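Local atomic coordinates of chorismate synthase (Campylobacter jejuni, PDB entry 1SQ1), a protein that probably catalyses, as a tetrameric enzyme using reduced FMN, the elimination of phosphate from 5-enolpyruvylshikimate-3-phosphate that yields chorismate, the branch-point precursor of aromatic amino acids. Residues A[154-159]-A[203-208]; A[191-196]-A[321-326]; A[216-221]-A[279-284]; A[224-229]-A[338-343]. All blocks are in the same frame, centred on the assembly; numbering follows the deposited sequence.

Interaction 1 of 4, residues A[154-159]-A[203-208]; sequences FGVGTF and VGAAVF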
# COMPACT_ATOMS: atom_id res chain seq x y z
N PHE A 154 -17.99 25.91 -16.30
CA PHE A 154 -17.87 27.35 -16.42
C PHE A 154 -17.28 27.76 -17.75
O PHE A 154 -17.20 28.95 -18.06
CB PHE A 154 -17.03 27.94 -15.28
CG PHE A 154 -15.56 27.65 -15.36
CD1 PHE A 154 -14.67 28.61 -15.83
CD2 PHE A 154 -15.04 26.47 -14.80
CE1 PHE A 154 -13.27 28.41 -15.73
CE2 PHE A 154 -13.64 26.27 -14.70
CZ PHE A 154 -12.76 27.25 -15.17
N GLY A 155 -16.89 26.78 -18.54
CA GLY A 155 -16.33 27.06 -19.84
C GLY A 155 -16.63 25.96 -20.82
O GLY A 155 -16.57 24.77 -20.49
N VAL A 156 -16.99 26.34 -22.04
CA VAL A 156 -17.28 25.39 -23.09
C VAL A 156 -16.77 25.96 -24.40
O VAL A 156 -17.26 26.98 -24.88
CB VAL A 156 -18.77 25.10 -23.23
CG1 VAL A 156 -19.01 24.23 -24.46
CG2 VAL A 156 -19.30 24.42 -21.97
N GLY A 157 -15.77 25.30 -24.98
CA GLY A 157 -15.21 25.79 -26.22
C GLY A 157 -14.50 27.10 -25.97
O GLY A 157 -13.79 27.25 -24.98
N THR A 158 -14.70 28.05 -26.88
CA THR A 158 -14.08 29.37 -26.78
C THR A 158 -14.85 30.27 -25.80
O THR A 158 -14.45 31.40 -25.51
CB THR A 158 -14.00 30.03 -28.19
OG1 THR A 158 -15.32 30.12 -28.76
CG2 THR A 158 -13.15 29.17 -29.12
N PHE A 159 -15.96 29.75 -25.26
CA PHE A 159 -16.77 30.48 -24.30
C PHE A 159 -16.32 30.15 -22.88
O PHE A 159 -16.63 29.09 -22.36
CB PHE A 159 -18.23 30.09 -24.47
CG PHE A 159 -18.76 30.36 -25.83
CD1 PHE A 159 -18.96 31.67 -26.25
CD2 PHE A 159 -19.00 29.33 -26.72
CE1 PHE A 159 -19.39 31.95 -27.54
CE2 PHE A 159 -19.43 29.59 -28.01
CZ PHE A 159 -19.62 30.91 -28.42
N VAL A 203 -16.27 18.90 -28.25
CA VAL A 203 -15.68 20.14 -27.73
C VAL A 203 -15.28 20.01 -26.28
O VAL A 203 -15.96 19.35 -25.50
CB VAL A 203 -16.67 21.32 -27.84
CG1 VAL A 203 -17.96 20.96 -27.15
CG2 VAL A 203 -16.06 22.57 -27.22
N GLY A 204 -14.16 20.64 -25.91
CA GLY A 204 -13.69 20.58 -24.53
C GLY A 204 -14.55 21.38 -23.57
O GLY A 204 -15.55 21.98 -23.98
N ALA A 205 -14.16 21.40 -22.29
CA ALA A 205 -14.89 22.13 -21.25
C ALA A 205 -14.04 22.35 -19.99
O ALA A 205 -13.13 21.58 -19.72
CB ALA A 205 -16.17 21.39 -20.89
N ALA A 206 -14.35 23.41 -19.24
CA ALA A 206 -13.63 23.74 -18.01
C ALA A 206 -14.55 23.58 -16.79
O ALA A 206 -15.56 24.29 -16.66
CB ALA A 206 -13.10 25.15 -18.09
N VAL A 207 -14.20 22.66 -15.89
CA VAL A 207 -15.00 22.42 -14.70
C VAL A 207 -14.49 23.12 -13.45
O VAL A 207 -13.28 23.28 -13.27
CB VAL A 207 -15.11 20.93 -14.41
CG1 VAL A 207 -15.73 20.72 -13.05
CG2 VAL A 207 -15.96 20.27 -15.48
N PHE A 208 -15.43 23.53 -12.60
CA PHE A 208 -15.11 24.20 -11.35
C PHE A 208 -15.65 23.44 -10.14
O PHE A 208 -16.86 23.26 -10.01
CB PHE A 208 -15.69 25.61 -11.34
CG PHE A 208 -15.42 26.37 -10.07
CD1 PHE A 208 -14.12 26.73 -9.72
CD2 PHE A 208 -16.46 26.73 -9.22
CE1 PHE A 208 -13.85 27.43 -8.54
CE2 PHE A 208 -16.20 27.43 -8.04
CZ PHE A 208 -14.90 27.78 -7.70
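With CG held between its own backbone N and carbonyl carbon (chi1 72°), Phe-154 folds its ring back over the neighbouring strand, where the methyl of Ala-206 lies over one face. This is a CH-pi contact, offset toward the rim, with Ala-206 CB 3.8 Å from the ring centroid; alanine is small enough to sit under the ring beside the main chain. At the ring's edge, Val-207 O lies 3.3 Å from Phe-154 CE2. Phe-208 touches through its CB, 3.6 Å from Phe-154 CD2, because its CG, anti to the backbone N (chi1 179°), carries its own ring away; both phenylalanines meet Phe-168. Backbone hydrogen bonds join the strands: Phe-154 N donates almost straight to Ala-206 O (2.9 Å), and Ala-206 N returns a bond to Gly-155 O (2.9 Å). Gly-155 N adds a weak bond to Ala-206 O (3.4 Å), and being without a side chain it leaves room for the Ala-206 methyl. Beyond it, Gly-157 adopts positive phi in a type II' turn, and Val-203 CG2 packs on its CA at 3.5 Å. Two successive residues facing Ala-206 make a classic beta bulge, here between antiparallel strands 148-156 and 205-212 of a five-stranded sheet.

Interaction 2 of 4, residues A[191-196]-A[321-326]; sequences NEILNA and DPCVGV
An Asx turn at Asp-321, just ahead of helix 325-346, brings Pro-322 and Cys-323 against Ile-193 on helix 186-198. Asp-321 OD1 accepts from Cys-323 N at 3.0 Å, from the anti side of the carboxylate and 28° out of its plane, which probably helps hold the bend. Ile-193 does most of the touching, with a different branch for each neighbour. Its CG2 meets Pro-322 CG at 3.8 Å, the two side chains crossing at about a right angle. Its other branch is extended (chi2 178°): CG1 lies 3.9 Å from Cys-323 CB, and CD1 reaches on to Val-326 CG2 at 4.2 Å. One helical turn along, Ala-196 presents CB to Pro-322 CB at 4.4 Å, a methyl being short enough to let the helix approach the proline ring. Outside the two segments, Thr-295, a predicted FMN-binding residue, hydrogen-bonds Asp-321 O through its hydroxyl. Branched isoleucine and rigid proline suit an interface that depends on shape. No hydrogen bond crosses between the two segments, so the contact rests on van der Waals packing and probably on the hydrophobic effect, while the polar groups of 321-323 are used within the turn and toward Thr-295 and Val-203.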
# COMPACT_ATOMS: atom_id res chain seq x y z
N ASN A 191 -25.48 26.05 -27.25
CA ASN A 191 -25.33 26.25 -28.68
C ASN A 191 -24.02 25.63 -29.13
O ASN A 191 -24.00 24.84 -30.08
CB ASN A 191 -25.35 27.76 -28.96
CG ASN A 191 -24.64 28.12 -30.23
OD1 ASN A 191 -23.77 28.99 -30.25
ND2 ASN A 191 -25.01 27.45 -31.32
N GLU A 192 -22.93 25.99 -28.45
CA GLU A 192 -21.59 25.47 -28.77
C GLU A 192 -21.58 23.95 -28.77
O GLU A 192 -20.96 23.32 -29.63
CB GLU A 192 -20.56 26.00 -27.76
CG GLU A 192 -19.18 25.35 -27.86
CD GLU A 192 -18.44 25.72 -29.12
OE1 GLU A 192 -17.31 25.22 -29.34
OE2 GLU A 192 -18.97 26.53 -29.90
N ILE A 193 -22.27 23.36 -27.80
CA ILE A 193 -22.36 21.91 -27.67
C ILE A 193 -23.20 21.33 -28.80
O ILE A 193 -22.78 20.40 -29.49
CB ILE A 193 -22.97 21.51 -26.30
CG1 ILE A 193 -21.96 21.81 -25.18
CG2 ILE A 193 -23.38 20.03 -26.31
CD1 ILE A 193 -22.47 21.51 -23.78
N LEU A 194 -24.39 21.89 -28.98
CA LEU A 194 -25.29 21.44 -30.04
C LEU A 194 -24.53 21.53 -31.37
O LEU A 194 -24.45 20.56 -32.13
CB LEU A 194 -26.53 22.34 -30.07
CG LEU A 194 -27.90 21.68 -30.23
CD1 LEU A 194 -28.98 22.75 -30.13
CD2 LEU A 194 -28.00 20.95 -31.56
N ASN A 195 -23.95 22.70 -31.65
CA ASN A 195 -23.20 22.89 -32.88
C ASN A 195 -22.16 21.79 -33.02
O ASN A 195 -22.03 21.18 -34.08
CB ASN A 195 -22.50 24.25 -32.88
CG ASN A 195 -21.87 24.57 -34.23
OD1 ASN A 195 -22.58 24.77 -35.21
ND2 ASN A 195 -20.55 24.61 -34.27
N ALA A 196 -21.42 21.53 -31.95
CA ALA A 196 -20.40 20.49 -31.95
C ALA A 196 -21.01 19.12 -32.22
O ALA A 196 -20.38 18.26 -32.84
CB ALA A 196 -19.65 20.49 -30.63
N ASP A 321 -20.82 11.70 -27.22
CA ASP A 321 -20.84 12.82 -26.30
C ASP A 321 -20.03 13.97 -26.87
O ASP A 321 -18.79 13.94 -26.87
CB ASP A 321 -20.29 12.43 -24.92
CG ASP A 321 -20.73 13.38 -23.81
OD1 ASP A 321 -20.92 14.59 -24.10
OD2 ASP A 321 -20.88 12.93 -22.66
N PRO A 322 -20.71 15.01 -27.39
CA PRO A 322 -20.06 16.18 -27.97
C PRO A 322 -19.33 17.03 -26.94
O PRO A 322 -18.57 17.93 -27.29
CB PRO A 322 -21.22 16.92 -28.61
CG PRO A 322 -22.35 16.61 -27.69
CD PRO A 322 -22.17 15.13 -27.49
N CYS A 323 -19.56 16.74 -25.67
CA CYS A 323 -18.92 17.48 -24.60
C CYS A 323 -18.99 16.69 -23.31
O CYS A 323 -19.90 16.89 -22.50
CB CYS A 323 -19.60 18.83 -24.39
SG CYS A 323 -18.84 19.78 -23.07
N VAL A 324 -18.03 15.81 -23.11
CA VAL A 324 -18.00 14.96 -21.93
C VAL A 324 -17.62 15.72 -20.67
O VAL A 324 -17.70 15.19 -19.57
CB VAL A 324 -17.05 13.77 -22.14
CG1 VAL A 324 -15.60 14.24 -22.20
CG2 VAL A 324 -17.25 12.75 -21.04
N GLY A 325 -17.19 16.97 -20.83
CA GLY A 325 -16.84 17.78 -19.67
C GLY A 325 -18.05 18.08 -18.80
O GLY A 325 -17.91 18.50 -17.65
N VAL A 326 -19.25 17.88 -19.33
CA VAL A 326 -20.45 18.12 -18.55
C VAL A 326 -20.61 16.95 -17.59
O VAL A 326 -20.65 17.16 -16.39
CB VAL A 326 -21.70 18.25 -19.45
CG1 VAL A 326 -22.96 18.18 -18.60
CG2 VAL A 326 -21.66 19.58 -20.18

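Interaction 3 of 4, residues A[216-221]-A[279-284]; sequences IGLGEV and GISNGE
Ser-281 and Ile-280 meet the 216-221 loop at different points, the serine hydroxyl at Leu-218 and the isoleucine branches at Gly-217 and Gly-219; the loop runs antiparallel to strand 280-281, the second strand of a short hairpin with 276-277. Ser-281 directs its hydroxyl back at the loop (chi1 59°), where OG accepts from Leu-218 N at 3.0 Å in a bent bond (137°) and also bonds Leu-215 O; serine suits this double role because its hydroxyl can both accept and donate at close range. Leu-218 CB lies alongside, 3.3 Å from Ser-281 OG, and that side chain also touches Cys-343 and Tyr-359 of the third subunit. Main-chain bonds flank the hydroxyl: Gly-217 N gives to Ser-281 O (3.0 Å), nearly straight, and Ser-281 N gives to Leu-218 O (3.1 Å). Gly-217 and Gly-219 both have positive phi, which glycine adopts readily, and so let the loop bend while following the strand. At one end Ile-216 lays CG1 against Asn-282 O at 3.4 Å, next to the Asx turn in which Asn-282 OD1 accepts from Glu-284 N. Ile-280 lies along the loop: its CG2 meets Gly-219 O at 3.6 Å, while its CD1 stops 4.0 Å from Gly-217 N.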
# COMPACT_ATOMS: atom_id res chain seq x y z
N ILE A 216 -9.53 21.83 9.05
CA ILE A 216 -8.12 22.20 8.91
C ILE A 216 -7.24 20.99 9.14
O ILE A 216 -7.56 20.14 9.95
CB ILE A 216 -7.73 23.31 9.92
CG1 ILE A 216 -8.26 24.66 9.44
CG2 ILE A 216 -6.22 23.39 10.08
CD1 ILE A 216 -7.99 25.79 10.39
N GLY A 217 -6.14 20.90 8.41
CA GLY A 217 -5.25 19.77 8.60
C GLY A 217 -5.53 18.54 7.76
O GLY A 217 -4.84 17.54 7.92
N LEU A 218 -6.53 18.58 6.89
CA LEU A 218 -6.80 17.44 6.04
C LEU A 218 -5.69 17.31 5.00
O LEU A 218 -5.46 18.20 4.19
CB LEU A 218 -8.14 17.61 5.34
CG LEU A 218 -9.33 17.42 6.27
CD1 LEU A 218 -10.63 17.61 5.51
CD2 LEU A 218 -9.27 16.02 6.87
N GLY A 219 -4.98 16.18 5.03
CA GLY A 219 -3.89 15.97 4.10
C GLY A 219 -2.64 15.48 4.80
O GLY A 219 -2.21 16.07 5.79
N GLU A 220 -2.07 14.40 4.27
CA GLU A 220 -0.86 13.79 4.82
C GLU A 220 0.39 14.39 4.18
O GLU A 220 0.78 13.98 3.09
CB GLU A 220 -0.88 12.28 4.56
CG GLU A 220 -1.88 11.51 5.41
CD GLU A 220 -1.60 11.65 6.90
OE1 GLU A 220 -2.47 12.18 7.62
OE2 GLU A 220 -0.50 11.22 7.33
N VAL A 221 1.02 15.32 4.88
CA VAL A 221 2.20 15.98 4.36
C VAL A 221 3.33 15.06 3.95
O VAL A 221 3.57 13.99 4.54
CB VAL A 221 2.79 16.99 5.34
CG1 VAL A 221 3.77 16.31 6.28
CG2 VAL A 221 3.48 18.09 4.58
N GLY A 279 0.30 21.54 1.51
CA GLY A 279 -0.26 20.23 1.23
C GLY A 279 -1.35 19.84 2.19
O GLY A 279 -1.90 18.74 2.12
N ILE A 280 -1.67 20.74 3.11
CA ILE A 280 -2.72 20.46 4.08
C ILE A 280 -3.72 21.61 3.95
O ILE A 280 -3.32 22.74 3.64
CB ILE A 280 -2.13 20.34 5.52
CG1 ILE A 280 -1.70 21.69 6.06
CG2 ILE A 280 -0.91 19.42 5.51
CD1 ILE A 280 -2.78 22.41 6.85
N SER A 281 -5.00 21.30 4.15
CA SER A 281 -6.08 22.29 4.04
C SER A 281 -5.97 23.29 5.18
O SER A 281 -5.64 22.92 6.30
CB SER A 281 -7.45 21.61 4.09
OG SER A 281 -7.61 20.87 5.29
N ASN A 282 -6.26 24.56 4.89
CA ASN A 282 -6.16 25.63 5.89
C ASN A 282 -7.51 26.13 6.42
O ASN A 282 -7.56 27.08 7.20
CB ASN A 282 -5.40 26.82 5.30
CG ASN A 282 -6.20 27.54 4.24
OD1 ASN A 282 -7.33 27.15 3.91
ND2 ASN A 282 -5.62 28.60 3.69
N GLY A 283 -8.60 25.50 6.00
CA GLY A 283 -9.91 25.92 6.46
C GLY A 283 -10.69 26.61 5.35
O GLY A 283 -11.89 26.41 5.21
N GLU A 284 -10.02 27.44 4.55
CA GLU A 284 -10.70 28.13 3.47
C GLU A 284 -11.34 27.18 2.48
O GLU A 284 -11.02 25.99 2.44
CB GLU A 284 -9.72 29.06 2.76
CG GLU A 284 -9.26 30.20 3.62
CD GLU A 284 -10.40 31.10 4.07
OE1 GLU A 284 -10.69 31.15 5.29
OE2 GLU A 284 -11.02 31.75 3.19

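Interaction 4 of 4, residues A[224-229]-A[338-343]; sequences DKLDSK and LVLADC
The carboxylate of Asp-342 is approached from above its plane by the ammonium of Lys-229: NZ stands 3.0 Å from OD1, 59° out of the plane, in a salt bridge whose two side chains cross at about a right angle. The same carboxylate serves the N-terminal segment as well, OD1 accepting from Thr-6 N and OD2 from Arg-7 N and Leu-8 N, so its buried oxygens are well supplied with donors and its rotation is fixed. Lys-229 reaches Asp-342 with a bent chain, its last torsion at -76°, and on the way its carbons are packed: CB lies 3.4 Å from Val-339 CG1 and CD 3.7 Å from Cys-343 SG. Lys-229 and Val-339 cross at a slant, so that the one valine methyl, CG1, touches the lysine chain at both CB and CD. A long aliphatic chain ending in a charge suits a place that is apolar along the way and acidic at its end. Leu-226 fills the other part of the interface. With CG anti to its backbone N (chi1 -178°), it brings CD1 to 3.6 Å from Cys-343 SG, 3.8 Å from Leu-340 CD2 and 4.0 Å from Val-339 CG1. Helices 226-235 and 325-346 thus meet through an oily centre and a salt bridge. Burial alone would disfavour charge, but the ammonium and the three backbone N-H donors probably offset that cost and favour a charged Asp-342, which in turn favours charged Lys-229.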
# COMPACT_ATOMS: atom_id res chain seq x y z
N ASP A 224 1.47 12.59 0.34
CA ASP A 224 0.05 12.25 0.29
C ASP A 224 -0.73 13.50 0.66
O ASP A 224 -1.74 13.46 1.36
CB ASP A 224 -0.30 11.08 1.21
CG ASP A 224 -1.57 10.33 0.76
OD1 ASP A 224 -1.91 10.44 -0.44
OD2 ASP A 224 -2.19 9.63 1.58
N LYS A 225 -0.22 14.62 0.15
CA LYS A 225 -0.78 15.95 0.36
C LYS A 225 -2.16 16.05 -0.29
O LYS A 225 -2.44 15.40 -1.30
CB LYS A 225 0.17 16.98 -0.25
CG LYS A 225 1.59 16.91 0.30
CD LYS A 225 2.42 18.06 -0.26
CE LYS A 225 3.68 18.29 0.54
NZ LYS A 225 4.44 19.47 0.02
N LEU A 226 -3.02 16.88 0.28
CA LEU A 226 -4.35 17.04 -0.24
C LEU A 226 -4.36 17.50 -1.70
O LEU A 226 -5.21 17.06 -2.49
CB LEU A 226 -5.16 18.00 0.62
CG LEU A 226 -6.58 18.13 0.08
CD1 LEU A 226 -7.28 16.78 0.15
CD2 LEU A 226 -7.34 19.17 0.85
N ASP A 227 -3.45 18.39 -2.09
CA ASP A 227 -3.44 18.81 -3.49
C ASP A 227 -2.98 17.65 -4.38
O ASP A 227 -3.58 17.39 -5.43
CB ASP A 227 -2.58 20.07 -3.69
CG ASP A 227 -1.28 20.01 -2.95
OD1 ASP A 227 -0.54 21.01 -2.94
OD2 ASP A 227 -0.99 18.95 -2.37
N SER A 228 -1.93 16.94 -3.96
CA SER A 228 -1.45 15.78 -4.72
C SER A 228 -2.60 14.82 -4.99
O SER A 228 -2.93 14.54 -6.14
CB SER A 228 -0.38 15.00 -3.94
OG SER A 228 0.87 15.67 -3.94
N LYS A 229 -3.22 14.32 -3.93
CA LYS A 229 -4.33 13.39 -4.06
C LYS A 229 -5.38 13.95 -4.97
O LYS A 229 -5.93 13.24 -5.79
CB LYS A 229 -4.96 13.12 -2.69
CG LYS A 229 -4.15 12.28 -1.75
CD LYS A 229 -4.75 12.32 -0.36
CE LYS A 229 -4.57 11.00 0.35
NZ LYS A 229 -5.52 9.97 -0.17
N LEU A 338 -14.32 11.32 -2.55
CA LEU A 338 -13.54 10.18 -2.08
C LEU A 338 -12.25 10.62 -1.39
O LEU A 338 -11.94 10.18 -0.28
CB LEU A 338 -13.21 9.24 -3.23
CG LEU A 338 -14.38 8.44 -3.82
CD1 LEU A 338 -14.05 8.08 -5.24
CD2 LEU A 338 -14.66 7.18 -3.01
N VAL A 339 -11.49 11.48 -2.04
CA VAL A 339 -10.25 11.96 -1.45
C VAL A 339 -10.49 12.58 -0.07
O VAL A 339 -9.96 12.09 0.93
CB VAL A 339 -9.56 12.99 -2.36
CG1 VAL A 339 -8.25 13.43 -1.73
CG2 VAL A 339 -9.32 12.39 -3.73
N LEU A 340 -11.29 13.65 -0.01
CA LEU A 340 -11.56 14.31 1.27
C LEU A 340 -12.03 13.36 2.37
O LEU A 340 -11.56 13.44 3.51
CB LEU A 340 -12.59 15.44 1.11
CG LEU A 340 -12.02 16.73 0.50
CD1 LEU A 340 -13.13 17.74 0.36
CD2 LEU A 340 -10.88 17.27 1.35
N ALA A 341 -12.95 12.45 2.04
CA ALA A 341 -13.44 11.50 3.01
C ALA A 341 -12.33 10.55 3.37
O ALA A 341 -12.39 9.85 4.38
CB ALA A 341 -14.60 10.74 2.45
N ASP A 342 -11.30 10.51 2.53
CA ASP A 342 -10.15 9.64 2.79
C ASP A 342 -9.18 10.35 3.75
O ASP A 342 -8.76 9.76 4.73
CB ASP A 342 -9.47 9.24 1.47
CG ASP A 342 -8.31 8.25 1.65
OD1 ASP A 342 -7.60 8.00 0.65
OD2 ASP A 342 -8.10 7.72 2.77
N CYS A 343 -8.86 11.61 3.50
CA CYS A 343 -7.95 12.34 4.39
C CYS A 343 -8.57 12.50 5.76
O CYS A 343 -7.87 12.58 6.78
CB CYS A 343 -7.64 13.74 3.86
SG CYS A 343 -7.05 13.83 2.18

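How the interactions relate
The contacts form two neighbouring pairs in two separate regions of the subunit, with interactions 2 and 4 on opposite sides of its centre. Interactions 1 and 2, with centres 9 Å apart, touch where Val-203 N probably bonds Pro-322 O and Val-156 packs on Glu-192; predicted FMN-binding residues lie close to both. Interactions 3 and 4, likewise 9 Å apart, meet where Gly-279 O probably accepts from Leu-226 N. Between interactions 2 and 4 the centres are about 31 Å apart, yet helix 325-346 serves both, beginning at the first and nearing its end at the second. Along the chain interaction 1 closes before interactions 3 and 4 open, and interaction 3 is nested within interaction 2. All four reach the second subunit, so each lies near a subunit interface of the tetramer.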